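34L protein (Yaba-like disease virus, PDB 1SFU) binds left-handed Z-form nucleic acid through this N-terminal Zalpha domain and, in its full-length form, probably blocks host antiviral responses to double-stranded RNA. Local coordinates at residues C[45-48]-C[49-52]; C[16-19]-C[20-24]; C[51-54]-C[55-58]. All blocks are in the same frame, centred on the assembly; numbering follows the deposited sequence.

Contact 1 of 3, residues C[45-48]-C[49-52]. With nucleotides of chain A.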
loop_
_atom_site.group_PDB
_atom_site.type_symbol
_atom_site.label_atom_id
_atom_site.label_comp_id
_atom_site.label_asym_id
_atom_site.label_seq_id
_atom_site.Cartn_x
_atom_site.Cartn_y
_atom_site.Cartn_z
ATOM N N LYS C 45 -1.633 0.939 -12.149
ATOM C CA LYS C 45 -2.143 2.106 -12.867
ATOM C C LYS C 45 -3.667 2.042 -12.927
ATOM O O LYS C 45 -4.345 3.041 -12.699
ATOM C CB LYS C 45 -1.577 2.166 -14.291
ATOM C CG LYS C 45 -0.109 2.572 -14.388
ATOM C CD LYS C 45 0.316 2.725 -15.850
ATOM C CE LYS C 45 1.777 3.145 -15.987
ATOM N NZ LYS C 45 2.040 4.470 -15.355
ATOM N N ILE C 46 -4.196 0.861 -13.231
ATOM C CA ILE C 46 -5.642 0.660 -13.310
ATOM C C ILE C 46 -6.328 1.035 -11.989
ATOM O O ILE C 46 -7.379 1.678 -11.992
ATOM C CB ILE C 46 -5.981 -0.810 -13.649
ATOM C CG1 ILE C 46 -5.514 -1.148 -15.067
ATOM C CG2 ILE C 46 -7.477 -1.050 -13.507
ATOM C CD1 ILE C 46 -6.227 -0.370 -16.160
ATOM N N ASN C 47 -5.731 0.629 -10.867
ATOM C CA ASN C 47 -6.285 0.929 -9.542
ATOM C C ASN C 47 -6.229 2.417 -9.213
ATOM O O ASN C 47 -7.165 2.971 -8.639
ATOM C CB ASN C 47 -5.544 0.149 -8.446
ATOM C CG ASN C 47 -6.117 -1.237 -8.222
ATOM O OD1 ASN C 47 -7.330 -1.446 -8.318
ATOM N ND2 ASN C 47 -5.250 -2.192 -7.898
ATOM N N GLN C 48 -5.124 3.065 -9.559
ATOM C CA GLN C 48 -4.998 4.490 -9.291
ATOM C C GLN C 48 -6.174 5.245 -9.912
ATOM O O GLN C 48 -6.677 6.202 -9.332
ATOM C CB GLN C 48 -3.679 5.029 -9.857
ATOM C CG GLN C 48 -2.440 4.572 -9.100
ATOM C CD GLN C 48 -1.164 5.098 -9.728
ATOM O OE1 GLN C 48 -0.932 4.913 -10.919
ATOM N NE2 GLN C 48 -0.331 5.758 -8.927
ATOM N N GLN C 49 -6.611 4.806 -11.089
ATOM C CA GLN C 49 -7.728 5.455 -11.766
ATOM C C GLN C 49 -9.095 5.008 -11.239
ATOM O O GLN C 49 -10.012 5.823 -11.103
ATOM C CB GLN C 49 -7.640 5.211 -13.273
ATOM C CG GLN C 49 -6.355 5.746 -13.892
ATOM C CD GLN C 49 -5.966 7.114 -13.340
ATOM O OE1 GLN C 49 -6.765 8.049 -13.336
ATOM N NE2 GLN C 49 -4.729 7.231 -12.870
ATOM N N LEU C 50 -9.231 3.719 -10.942
ATOM C CA LEU C 50 -10.490 3.196 -10.427
ATOM C C LEU C 50 -10.914 3.897 -9.143
ATOM O O LEU C 50 -12.079 4.252 -8.988
ATOM C CB LEU C 50 -10.387 1.691 -10.179
ATOM C CG LEU C 50 -10.504 0.787 -11.403
ATOM C CD1 LEU C 50 -10.202 -0.651 -11.003
ATOM C CD2 LEU C 50 -11.902 0.893 -11.991
ATOM N N TYR C 51 -9.978 4.109 -8.224
ATOM C CA TYR C 51 -10.333 4.782 -6.980
ATOM C C TYR C 51 -10.619 6.265 -7.197
ATOM O O TYR C 51 -11.441 6.843 -6.497
ATOM C CB TYR C 51 -9.249 4.574 -5.914
ATOM C CG TYR C 51 -9.280 3.173 -5.344
ATOM C CD1 TYR C 51 -8.448 2.168 -5.841
ATOM C CD2 TYR C 51 -10.192 2.839 -4.350
ATOM C CE1 TYR C 51 -8.534 0.852 -5.352
ATOM C CE2 TYR C 51 -10.290 1.539 -3.855
ATOM C CZ TYR C 51 -9.464 0.551 -4.356
ATOM O OH TYR C 51 -9.589 -0.733 -3.866
ATOM N N LYS C 52 -9.950 6.875 -8.169
ATOM C CA LYS C 52 -10.191 8.287 -8.480
ATOM C C LYS C 52 -11.586 8.385 -9.106
ATOM O O LYS C 52 -12.354 9.305 -8.826
ATOM C CB LYS C 52 -9.146 8.810 -9.471
ATOM C CG LYS C 52 -7.732 8.956 -8.914
ATOM C CD LYS C 52 -6.730 9.234 -10.046
ATOM C CE LYS C 52 -5.300 9.400 -9.546
ATOM N NZ LYS C 52 -5.109 10.677 -8.803
ATOM P P DG A 5 -2.074 -0.974 -6.250
ATOM O OP1 DG A 5 -2.852 -1.978 -7.008
ATOM O OP2 DG A 5 -0.670 -0.675 -6.638
ATOM O "O5'" DG A 5 -2.897 0.387 -6.281
ATOM C "C5'" DG A 5 -2.444 1.505 -5.527
ATOM C "C4'" DG A 5 -3.446 2.635 -5.595
ATOM O "O4'" DG A 5 -4.711 2.175 -5.070
ATOM C "C3'" DG A 5 -3.054 3.834 -4.744
ATOM O "O3'" DG A 5 -2.522 4.844 -5.603
ATOM C "C2'" DG A 5 -4.392 4.380 -4.269
ATOM C "C1'" DG A 5 -5.344 3.195 -4.319
ATOM N N9 DG A 5 -5.709 2.622 -3.026
ATOM C C8 DG A 5 -6.984 2.413 -2.560
ATOM N N7 DG A 5 -7.015 1.836 -1.389
ATOM C C5 DG A 5 -5.679 1.660 -1.053
ATOM C C6 DG A 5 -5.096 1.071 0.102
ATOM O O6 DG A 5 -5.668 0.558 1.077
ATOM N N1 DG A 5 -3.703 1.104 0.046
ATOM C C2 DG A 5 -2.968 1.622 -0.994
ATOM N N2 DG A 5 -1.632 1.548 -0.860
ATOM N N3 DG A 5 -3.502 2.166 -2.081
ATOM C C4 DG A 5 -4.855 2.153 -2.042
ATOM P P DC A 4 -6.900 -3.328 -4.125
ATOM O OP1 DC A 4 -8.000 -2.558 -4.767
ATOM O OP2 DC A 4 -5.975 -4.113 -4.967
ATOM O "O5'" DC A 4 -6.034 -2.369 -3.194
ATOM C "C5'" DC A 4 -5.633 -1.078 -3.630
ATOM C "C4'" DC A 4 -4.140 -0.908 -3.453
ATOM O "O4'" DC A 4 -3.794 -0.968 -2.044
ATOM C "C3'" DC A 4 -3.288 -1.973 -4.148
ATOM O "O3'" DC A 4 -2.106 -1.379 -4.700
ATOM C "C2'" DC A 4 -2.880 -2.891 -3.011
ATOM C "C1'" DC A 4 -2.742 -1.910 -1.861
ATOM N N1 DC A 4 -2.906 -2.531 -0.539
ATOM C C2 DC A 4 -1.768 -2.826 0.202
ATOM O O2 DC A 4 -0.664 -2.548 -0.278
ATOM N N3 DC A 4 -1.896 -3.409 1.421
ATOM C C4 DC A 4 -3.111 -3.696 1.896
ATOM N N4 DC A 4 -3.197 -4.280 3.107
ATOM C C5 DC A 4 -4.295 -3.401 1.159
ATOM C C6 DC A 4 -4.147 -2.823 -0.045
ATOM P P DC A 6 -1.101 5.509 -5.254
ATOM O OP1 DC A 6 -0.789 6.501 -6.325
ATOM O OP2 DC A 6 -0.133 4.421 -4.970
ATOM O "O5'" DC A 6 -1.387 6.285 -3.891
ATOM C "C5'" DC A 6 -0.541 7.351 -3.462
ATOM C "C4'" DC A 6 0.058 7.034 -2.110
ATOM O "O4'" DC A 6 -0.990 6.969 -1.114
ATOM C "C3'" DC A 6 0.804 5.698 -2.029
ATOM O "O3'" DC A 6 1.962 5.836 -1.204
ATOM C "C2'" DC A 6 -0.183 4.790 -1.327
ATOM C "C1'" DC A 6 -0.856 5.766 -0.380
ATOM N N1 DC A 6 -2.190 5.348 0.062
ATOM C C2 DC A 6 -2.314 4.711 1.304
ATOM O O2 DC A 6 -1.301 4.548 1.996
ATOM N N3 DC A 6 -3.527 4.291 1.711
ATOM C C4 DC A 6 -4.594 4.484 0.933
ATOM N N4 DC A 6 -5.773 4.028 1.366
ATOM C C5 DC A 6 -4.499 5.148 -0.328
ATOM C C6 DC A 6 -3.289 5.561 -0.719
HETATM O O HOH W 1 -1.863 5.548 -13.463
#

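Contact 2 of 3, residues C[16-19]-C[20-24]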
loop_
_atom_site.group_PDB
_atom_site.type_symbol
_atom_site.label_atom_id
_atom_site.label_comp_id
_atom_site.label_asym_id
_atom_site.label_seq_id
_atom_site.Cartn_x
_atom_site.Cartn_y
_atom_site.Cartn_z
ATOM N N LEU C 16 -9.429 5.720 -20.490
ATOM C CA LEU C 16 -9.623 4.358 -20.970
ATOM C C LEU C 16 -10.435 3.547 -19.963
ATOM O O LEU C 16 -11.322 2.782 -20.339
ATOM C CB LEU C 16 -8.278 3.667 -21.202
ATOM C CG LEU C 16 -7.392 4.187 -22.333
ATOM C CD1 LEU C 16 -6.012 3.544 -22.234
ATOM C CD2 LEU C 16 -8.047 3.879 -23.674
ATOM N N VAL C 17 -10.129 3.716 -18.680
ATOM C CA VAL C 17 -10.843 2.974 -17.645
ATOM C C VAL C 17 -12.302 3.415 -17.536
ATOM O O VAL C 17 -13.204 2.583 -17.405
ATOM C CB VAL C 17 -10.166 3.139 -16.261
ATOM C CG1 VAL C 17 -10.916 2.327 -15.214
ATOM C CG2 VAL C 17 -8.724 2.697 -16.334
ATOM N N LYS C 18 -12.534 4.723 -17.577
ATOM C CA LYS C 18 -13.896 5.232 -17.473
ATOM C C LYS C 18 -14.749 4.695 -18.619
ATOM O O LYS C 18 -15.882 4.248 -18.416
ATOM C CB LYS C 18 -13.894 6.764 -17.481
ATOM C CG LYS C 18 -15.283 7.388 -17.339
ATOM C CD LYS C 18 -15.180 8.894 -17.125
ATOM C CE LYS C 18 -16.548 9.560 -17.121
ATOM N NZ LYS C 18 -16.427 11.039 -16.904
ATOM N N LYS C 19 -14.192 4.721 -19.824
ATOM C CA LYS C 19 -14.910 4.229 -20.991
ATOM C C LYS C 19 -15.272 2.759 -20.792
ATOM O O LYS C 19 -16.379 2.342 -21.113
ATOM C CB LYS C 19 -14.048 4.400 -22.243
ATOM C CG LYS C 19 -14.834 4.416 -23.539
ATOM C CD LYS C 19 -13.966 4.878 -24.708
ATOM C CE LYS C 19 -14.812 5.154 -25.944
ATOM N NZ LYS C 19 -15.823 6.223 -25.679
ATOM N N GLU C 20 -14.346 1.979 -20.241
ATOM C CA GLU C 20 -14.594 0.559 -20.013
ATOM C C GLU C 20 -15.708 0.296 -19.005
ATOM O O GLU C 20 -16.593 -0.522 -19.252
ATOM C CB GLU C 20 -13.320 -0.141 -19.530
ATOM C CG GLU C 20 -12.236 -0.278 -20.579
ATOM C CD GLU C 20 -12.661 -1.142 -21.749
ATOM O OE1 GLU C 20 -12.910 -2.353 -21.548
ATOM O OE2 GLU C 20 -12.750 -0.602 -22.872
ATOM N N VAL C 21 -15.661 0.976 -17.863
ATOM C CA VAL C 21 -16.678 0.761 -16.844
ATOM C C VAL C 21 -18.056 1.211 -17.317
ATOM O O VAL C 21 -19.062 0.574 -17.013
ATOM C CB VAL C 21 -16.320 1.486 -15.522
ATOM C CG1 VAL C 21 -15.004 0.946 -14.979
ATOM C CG2 VAL C 21 -16.239 2.979 -15.750
ATOM N N LEU C 22 -18.104 2.305 -18.070
ATOM C CA LEU C 22 -19.378 2.802 -18.573
ATOM C C LEU C 22 -20.009 1.846 -19.580
ATOM O O LEU C 22 -21.212 1.894 -19.811
ATOM C CB LEU C 22 -19.201 4.188 -19.202
ATOM C CG LEU C 22 -18.990 5.305 -18.180
ATOM C CD1 LEU C 22 -18.761 6.636 -18.886
ATOM C CD2 LEU C 22 -20.209 5.382 -17.270
ATOM N N SER C 23 -19.202 0.965 -20.164
ATOM C CA SER C 23 -19.723 0.011 -21.134
ATOM C C SER C 23 -20.354 -1.194 -20.444
ATOM O O SER C 23 -20.992 -2.020 -21.087
ATOM C CB SER C 23 -18.609 -0.462 -22.080
ATOM O OG SER C 23 -17.680 -1.294 -21.410
ATOM N N LEU C 24 -20.179 -1.290 -19.131
ATOM C CA LEU C 24 -20.733 -2.406 -18.367
ATOM C C LEU C 24 -22.240 -2.282 -18.196
ATOM O O LEU C 24 -22.788 -1.180 -18.209
ATOM C CB LEU C 24 -20.109 -2.468 -16.968
ATOM C CG LEU C 24 -18.607 -2.686 -16.785
ATOM C CD1 LEU C 24 -18.226 -2.348 -15.353
ATOM C CD2 LEU C 24 -18.241 -4.117 -17.110
#

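Contact 3 of 3, residues C[51-54]-C[55-58]. With nucleotides of chain A.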
loop_
_atom_site.group_PDB
_atom_site.type_symbol
_atom_site.label_atom_id
_atom_site.label_comp_id
_atom_site.label_asym_id
_atom_site.label_seq_id
_atom_site.Cartn_x
_atom_site.Cartn_y
_atom_site.Cartn_z
ATOM N N TYR C 51 -9.978 4.109 -8.224
ATOM C CA TYR C 51 -10.333 4.782 -6.980
ATOM C C TYR C 51 -10.619 6.265 -7.197
ATOM O O TYR C 51 -11.441 6.843 -6.497
ATOM C CB TYR C 51 -9.249 4.574 -5.914
ATOM C CG TYR C 51 -9.280 3.173 -5.344
ATOM C CD1 TYR C 51 -8.448 2.168 -5.841
ATOM C CD2 TYR C 51 -10.192 2.839 -4.350
ATOM C CE1 TYR C 51 -8.534 0.852 -5.352
ATOM C CE2 TYR C 51 -10.290 1.539 -3.855
ATOM C CZ TYR C 51 -9.464 0.551 -4.356
ATOM O OH TYR C 51 -9.589 -0.733 -3.866
ATOM N N LYS C 52 -9.950 6.875 -8.169
ATOM C CA LYS C 52 -10.191 8.287 -8.480
ATOM C C LYS C 52 -11.586 8.385 -9.106
ATOM O O LYS C 52 -12.354 9.305 -8.826
ATOM C CB LYS C 52 -9.146 8.810 -9.471
ATOM C CG LYS C 52 -7.732 8.956 -8.914
ATOM C CD LYS C 52 -6.730 9.234 -10.046
ATOM C CE LYS C 52 -5.300 9.400 -9.546
ATOM N NZ LYS C 52 -5.109 10.677 -8.803
ATOM N N LEU C 53 -11.910 7.411 -9.944
ATOM C CA LEU C 53 -13.197 7.373 -10.610
ATOM C C LEU C 53 -14.325 7.166 -9.597
ATOM O O LEU C 53 -15.433 7.680 -9.776
ATOM C CB LEU C 53 -13.198 6.255 -11.647
ATOM C CG LEU C 53 -14.328 6.217 -12.670
ATOM C CD1 LEU C 53 -14.331 7.497 -13.512
ATOM C CD2 LEU C 53 -14.132 4.994 -13.559
ATOM N N GLN C 54 -14.054 6.421 -8.526
ATOM C CA GLN C 54 -15.087 6.200 -7.518
ATOM C C GLN C 54 -15.376 7.518 -6.815
ATOM O O GLN C 54 -16.509 7.784 -6.418
ATOM C CB GLN C 54 -14.660 5.143 -6.491
ATOM C CG GLN C 54 -15.705 4.919 -5.406
ATOM C CD GLN C 54 -15.385 3.757 -4.493
ATOM O OE1 GLN C 54 -14.286 3.670 -3.937
ATOM N NE2 GLN C 54 -16.351 2.858 -4.318
ATOM N N LYS C 55 -14.346 8.345 -6.665
ATOM C CA LYS C 55 -14.515 9.640 -6.022
ATOM C C LYS C 55 -15.454 10.507 -6.851
ATOM O O LYS C 55 -16.128 11.390 -6.318
ATOM C CB LYS C 55 -13.164 10.332 -5.853
ATOM C CG LYS C 55 -12.275 9.647 -4.823
ATOM C CD LYS C 55 -10.978 10.404 -4.587
ATOM C CE LYS C 55 -10.196 9.775 -3.439
ATOM N NZ LYS C 55 -8.913 10.485 -3.165
ATOM N N GLU C 56 -15.511 10.247 -8.151
ATOM C CA GLU C 56 -16.387 11.010 -9.029
ATOM C C GLU C 56 -17.742 10.325 -9.205
ATOM O O GLU C 56 -18.568 10.759 -10.007
ATOM C CB GLU C 56 -15.720 11.221 -10.389
ATOM C CG GLU C 56 -14.395 11.948 -10.298
ATOM C CD GLU C 56 -13.797 12.241 -11.657
ATOM O OE1 GLU C 56 -12.692 12.817 -11.706
ATOM O OE2 GLU C 56 -14.432 11.900 -12.676
ATOM N N ASP C 57 -17.959 9.250 -8.447
ATOM C CA ASP C 57 -19.212 8.505 -8.476
ATOM C C ASP C 57 -19.567 7.776 -9.769
ATOM O O ASP C 57 -20.713 7.361 -9.953
ATOM C CB ASP C 57 -20.365 9.432 -8.101
ATOM C CG ASP C 57 -20.158 10.092 -6.757
ATOM O OD1 ASP C 57 -19.830 9.373 -5.787
ATOM O OD2 ASP C 57 -20.328 11.324 -6.669
ATOM N N THR C 58 -18.600 7.608 -10.661
ATOM C CA THR C 58 -18.860 6.910 -11.916
ATOM C C THR C 58 -18.851 5.400 -11.683
ATOM O O THR C 58 -19.550 4.648 -12.361
ATOM C CB THR C 58 -17.793 7.255 -12.969
ATOM O OG1 THR C 58 -17.785 8.669 -13.183
ATOM C CG2 THR C 58 -18.080 6.544 -14.281
ATOM P P DG A 5 -2.074 -0.974 -6.250
ATOM O OP1 DG A 5 -2.852 -1.978 -7.008
ATOM O OP2 DG A 5 -0.670 -0.675 -6.638
ATOM O "O5'" DG A 5 -2.897 0.387 -6.281
ATOM C "C5'" DG A 5 -2.444 1.505 -5.527
ATOM C "C4'" DG A 5 -3.446 2.635 -5.595
ATOM O "O4'" DG A 5 -4.711 2.175 -5.070
ATOM C "C3'" DG A 5 -3.054 3.834 -4.744
ATOM O "O3'" DG A 5 -2.522 4.844 -5.603
ATOM C "C2'" DG A 5 -4.392 4.380 -4.269
ATOM C "C1'" DG A 5 -5.344 3.195 -4.319
ATOM N N9 DG A 5 -5.709 2.622 -3.026
ATOM C C8 DG A 5 -6.984 2.413 -2.560
ATOM N N7 DG A 5 -7.015 1.836 -1.389
ATOM C C5 DG A 5 -5.679 1.660 -1.053
ATOM C C6 DG A 5 -5.096 1.071 0.102
ATOM O O6 DG A 5 -5.668 0.558 1.077
ATOM N N1 DG A 5 -3.703 1.104 0.046
ATOM C C2 DG A 5 -2.968 1.622 -0.994
ATOM N N2 DG A 5 -1.632 1.548 -0.860
ATOM N N3 DG A 5 -3.502 2.166 -2.081
ATOM C C4 DG A 5 -4.855 2.153 -2.042
ATOM P P DC A 4 -6.900 -3.328 -4.125
ATOM O OP1 DC A 4 -8.000 -2.558 -4.767
ATOM O OP2 DC A 4 -5.975 -4.113 -4.967
ATOM O "O5'" DC A 4 -6.034 -2.369 -3.194
ATOM C "C5'" DC A 4 -5.633 -1.078 -3.630
ATOM C "C4'" DC A 4 -4.140 -0.908 -3.453
ATOM O "O4'" DC A 4 -3.794 -0.968 -2.044
ATOM C "C3'" DC A 4 -3.288 -1.973 -4.148
ATOM O "O3'" DC A 4 -2.106 -1.379 -4.700
ATOM C "C2'" DC A 4 -2.880 -2.891 -3.011
ATOM C "C1'" DC A 4 -2.742 -1.910 -1.861
ATOM N N1 DC A 4 -2.906 -2.531 -0.539
ATOM C C2 DC A 4 -1.768 -2.826 0.202
ATOM O O2 DC A 4 -0.664 -2.548 -0.278
ATOM N N3 DC A 4 -1.896 -3.409 1.421
ATOM C C4 DC A 4 -3.111 -3.696 1.896
ATOM N N4 DC A 4 -3.197 -4.280 3.107
ATOM C C5 DC A 4 -4.295 -3.401 1.159
ATOM C C6 DC A 4 -4.147 -2.823 -0.045
#

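Contact 1 of 3, residues C[45-48]-C[49-52]
The Tyr51 ring stands beside the Asn47 side chain one turn earlier on helix 43-55, both pointing the same way, with ring and amide planes 50° apart. Over one ring face lies C8 of DG5 of chain A, centred and 3.3 Å above the plane, a CH-pi contact with the guanine. At the edge, near the ring plane, are Asn47 O and OP1 of DC4 of chain A; Tyr51 OH donates to that OP1 at 2.6 Å. Trp69 also meets the ring edge-to-face, and Pro67 touches it. Tyr51 CG lies anti to the carbonyl carbon (chi1 -74°), which helps bring CD1 to 3.2 Å from Asn47 O, the same oxygen that accepts from Tyr51 N. The amide of Asn47 works one phosphate along: ND2 donates to OP1 of DG5 at 2.6 Å, while CB rests near O5' of that nucleotide. Gln48 reaches the next phosphate with its chain extended beyond CG, and NE2 gives OP1 of DC6 a nearly straight bond of 2.7 Å (166°). A water 2.8 Å from Gln48 OE1 also takes a weak bond from Gln49 NE2. On the inward side, Ile46 and Leu50 run alongside each other, CG2 of Ile46 meeting CD1 of Leu50 at 3.7 Å. Val17 and Leu35 cover this pair from the two other helices. This is the recognition helix of a winged helix-turn-helix domain. Three neutral donors, one each from Asn47, Gln48 and Tyr51, grip three successive phosphates, consistent with reading the zigzag path of the backbone, while the tyrosine face meets a guanine whose syn conformation is a hallmark of Z-DNA.

Contact 2 of 3, residues C[16-19]-C[20-24]
Leu22 leans back along helix 11-22 onto Lys18, and its side chain runs beside that of the lysine. CB lies 3.4 Å from Lys18 O, and CG comes to 3.3 Å from the same oxygen, because chi1 of -74° sets CG beside the backbone N and turns it back along the helix. Of the two methyls, CD1 continues to Lys18 CG at 3.9 Å and also meets CE farther along the extended lysine chain, whereas CD2 packs on Thr58, just beyond helix 43-55. Lys18 O is engaged twice more: it accepts from Leu22 N, and Val21 CG2 presses to 3.0 Å from it. Val21 holds that methyl between its backbone N and carbonyl carbon, which leaves CG1 beside the backbone N, loosely against CG1 of Val17 at 4.3 Å. Both valines belong to the first helix of the winged helix-turn-helix fold, and their buried side faces the recognition helix 43-55: Val17 touches Ile46 and Leu50, and Val21 touches Leu53. The bond from Val21 N to Val17 O is nearly straight (167°), as in a regular helical turn. Glu20 takes another side of the helix. Its CG passes 3.2 Å from Leu16 O, and a bend at chi2 (-63°) turns the carboxylate off the line of the first bonds. The side chain also touches Leu35 and Arg38 of helix 32-38. Farther along, Ser23 curls back on Glu20: OG donates a short 2.5 Å bond to Glu20 O, with the hydroxyl tilted from the carbonyl plane, and Ser23 N donates to the same oxygen. Ser23 N makes a second, weak bond to Lys19 O, while Leu24 O is hydrogen-bonded to NZ of Lys71.

Contact 3 of 3, residues C[51-54]-C[55-58]
Leu53 slants across Thr58 where helix 43-55 gives way to the turn before strand 59-62. Leu53 CD1 reaches Thr58 CB at 3.5 Å and lies 3.7 Å from Thr58 OG1, with CG close to the same CB. Although Leu53 starts out away from the turn, CG anti to the backbone N (chi1 -167°) brings its end back onto the threonine. Beneath this apolar touch, Thr58 N donates to Leu53 O at 3.3 Å, and Asp57 N donates to Gln54 O at 2.9 Å from above the carbonyl plane. The pair of bonds forms a Schellman motif, with Asp57 as its C-prime residue at a positive phi of 66°. Glu56 N adds a weak bond to Leu53 O. One turn back, Lys55 N bonds to Tyr51 O; Lys55 CB lies 3.2 Å from Lys52 O and its CG 3.4 Å from Tyr51 O before the extended chain leads away. The like charges of Lys52 NZ and Lys55 NZ stay 6.8 Å apart, not in contact. In the next shell, Phe14 and Val21 of helix 11-22 and Val59 pack on Leu53, Leu22 touches Thr58, and a backbone hydrogen bond ties Thr58 to Asn72. Leu53 O and Gln54 O thus find donors beyond the helix end, the positive phi of Asp57 lets the chain leave the helix, and the leucine-threonine touch closes the motif with an apolar contact.

Contacts 1 and 3 divide helix 43-55 between them and share Tyr51 and Lys52: contact 1 turns a polar face to the DNA and an apolar one to the core, whereas contact 3 is a surface contact dominated by backbone capping. Contact 2, on helix 11-22, approaches the bound nucleic acid no closer than about 12 Å and has a buried valine side and a more exposed side with lysines. It meets both others: Val17 CG1 lies 3.7 Å from Leu50 CD2 of contact 1, and Val21 CG2 lies 3.6 Å from Leu53 CD2 of contact 3. The first helix therefore backs the recognition helix along its length, from DNA-binding turns to C-terminal cap.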